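Local atomic coordinates of cell wall surface anchor family protein (Streptococcus pneumoniae serotype 4, PDB entry 5JUI), a protein that binds keratin 10, probably in adhesion, and interacts with extracellular DNA to promote bacterial aggregation in biofilms. Residues G104-V109 against S127-Q132. Numbering follows the deposited sequence.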
loop_
_atom_site.group_PDB
_atom_site.type_symbol
_atom_site.label_atom_id
_atom_site.label_comp_id
_atom_site.label_asym_id
_atom_site.label_seq_id
_atom_site.Cartn_x
_atom_site.Cartn_y
_atom_site.Cartn_z
ATOM N N GLY A 104 10.596 -8.104 8.971
ATOM C CA GLY A 104 10.230 -7.357 10.161
ATOM C C GLY A 104 10.218 -5.851 9.955
ATOM O O GLY A 104 10.018 -5.365 8.844
ATOM N N LYS A 105 10.466 -5.117 11.033
ATOM C CA LYS A 105 10.443 -3.659 11.018
ATOM C C LYS A 105 11.792 -3.090 10.573
ATOM O O LYS A 105 12.828 -3.455 11.124
ATOM C CB LYS A 105 10.087 -3.140 12.412
ATOM C CG LYS A 105 10.074 -1.629 12.544
ATOM C CD LYS A 105 10.032 -1.219 14.012
ATOM C CE LYS A 105 10.093 0.290 14.174
ATOM N NZ LYS A 105 10.312 0.694 15.592
ATOM N N PRO A 106 11.783 -2.222 9.548
ATOM C CA PRO A 106 13.015 -1.613 9.029
ATOM C C PRO A 106 13.764 -0.841 10.113
ATOM O O PRO A 106 13.137 -0.330 11.035
ATOM C CB PRO A 106 12.501 -0.634 7.969
ATOM C CG PRO A 106 11.147 -1.150 7.584
ATOM C CD PRO A 106 10.584 -1.740 8.839
ATOM N N SER A 107 15.086 -0.766 10.006
ATOM C CA SER A 107 15.893 0.008 10.945
ATOM C C SER A 107 15.806 1.488 10.589
ATOM O O SER A 107 15.085 1.871 9.671
ATOM C CB SER A 107 17.354 -0.440 10.877
ATOM O OG SER A 107 17.931 -0.087 9.628
ATOM N N GLY A 108 16.562 2.324 11.295
ATOM C CA GLY A 108 16.701 3.712 10.892
ATOM C C GLY A 108 17.423 3.780 9.555
ATOM O O GLY A 108 18.157 2.859 9.198
ATOM N N VAL A 109 17.204 4.858 8.809
ATOM C CA VAL A 109 17.812 5.030 7.497
ATOM C C VAL A 109 19.022 5.956 7.576
ATOM O O VAL A 109 18.885 7.145 7.866
ATOM C CB VAL A 109 16.790 5.607 6.493
ATOM C CG1 VAL A 109 17.422 5.828 5.126
ATOM C CG2 VAL A 109 15.574 4.692 6.388
ATOM N N SER A 127 17.495 9.092 9.209
ATOM C CA SER A 127 16.060 9.284 9.041
ATOM C C SER A 127 15.286 8.155 9.705
ATOM O O SER A 127 15.841 7.101 10.004
ATOM C CB SER A 127 15.706 9.353 7.555
ATOM O OG SER A 127 16.293 10.488 6.940
ATOM N N THR A 128 13.992 8.365 9.907
ATOM C CA THR A 128 13.157 7.367 10.551
ATOM C C THR A 128 12.129 6.848 9.560
ATOM O O THR A 128 11.503 7.625 8.843
ATOM C CB THR A 128 12.444 7.954 11.788
ATOM O OG1 THR A 128 13.422 8.397 12.738
ATOM C CG2 THR A 128 11.547 6.918 12.445
ATOM N N MET A 129 11.985 5.527 9.505
ATOM C CA MET A 129 10.982 4.893 8.658
ATOM C C MET A 129 9.608 5.033 9.317
ATOM O O MET A 129 9.459 4.734 10.501
ATOM C CB MET A 129 11.305 3.405 8.485
ATOM C CG MET A 129 12.423 3.077 7.499
ATOM S SD MET A 129 11.922 3.117 5.768
ATOM C CE MET A 129 13.246 2.162 5.021
ATOM N N THR A 130 8.609 5.481 8.562
ATOM C CA THR A 130 7.234 5.482 9.061
ATOM C C THR A 130 6.370 4.608 8.155
ATOM O O THR A 130 6.495 4.660 6.929
ATOM C CB THR A 130 6.644 6.911 9.136
ATOM O OG1 THR A 130 6.832 7.584 7.883
ATOM C CG2 THR A 130 7.328 7.710 10.239
ATOM N N THR A 131 5.526 3.772 8.752
ATOM C CA THR A 131 4.730 2.839 7.964
ATOM C C THR A 131 3.459 3.496 7.441
ATOM O O THR A 131 2.876 4.364 8.092
ATOM C CB THR A 131 4.363 1.571 8.767
ATOM O OG1 THR A 131 3.669 0.648 7.914
ATOM C CG2 THR A 131 3.491 1.911 9.972
ATOM N N GLN A 132 3.035 3.072 6.257
ATOM C CA GLN A 132 1.752 3.478 5.710
ATOM C C GLN A 132 0.716 2.397 5.977
ATOM O O GLN A 132 -0.439 2.513 5.576
ATOM C CB GLN A 132 1.891 3.745 4.217
ATOM C CG GLN A 132 2.373 5.150 3.933
ATOM C CD GLN A 132 3.875 5.266 4.104
ATOM O OE1 GLN A 132 4.634 4.519 3.488
ATOM N NE2 GLN A 132 4.309 6.183 4.964
HETATM O O HOH W 1 13.317 3.562 10.925
#
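With CG set anti to its own carbonyl carbon (chi1 -77°) and the chain bent at chi2 (-79°), M129 lays CG and CE between P106 CB and V109 CG2. V109 holds CG1 anti to its backbone N (chi1 178°), which places CG2 against the methionine, the two side chains crossing at about a right angle. CG2 meets CE and CG of M129 equally, at 3.7 Å each, with SD slightly farther. CB of P106 rests on M129 CG at 3.7 Å, and CG also lies against the carbonyl oxygen S107 O (3.6 Å). Strand 97-99 adds to this cluster, L99 touching P106 and L97 touching M129, while Y136 of the second subunit packs on P106. Next to the cluster the backbones pair: V109 N donates to S127 O at 2.9 Å and S127 N to V109 O at 2.7 Å, both nearly straight, the first donor tilted farther from its acceptor's carbonyl plane. Beyond this pair a water takes over the link, donating to S107 O at 2.7 Å and accepting from M129 N at 2.8 Å. S127 OG bonds to N111 and to G139 O of the second subunit; S107 OG donates to G108 O within its own segment and is bonded to T160 N of that subunit. Residues 129-131 pair antiparallel with a strand of the second subunit. The arrangement is a single antiparallel bridge, its hydrogen-bonded pair V109-S127 lying just outside the hairpin of strands 110-114 and 120-123, two residues before strand 129-138 joins the intersubunit ladder of the domain-swapped dimer at M129.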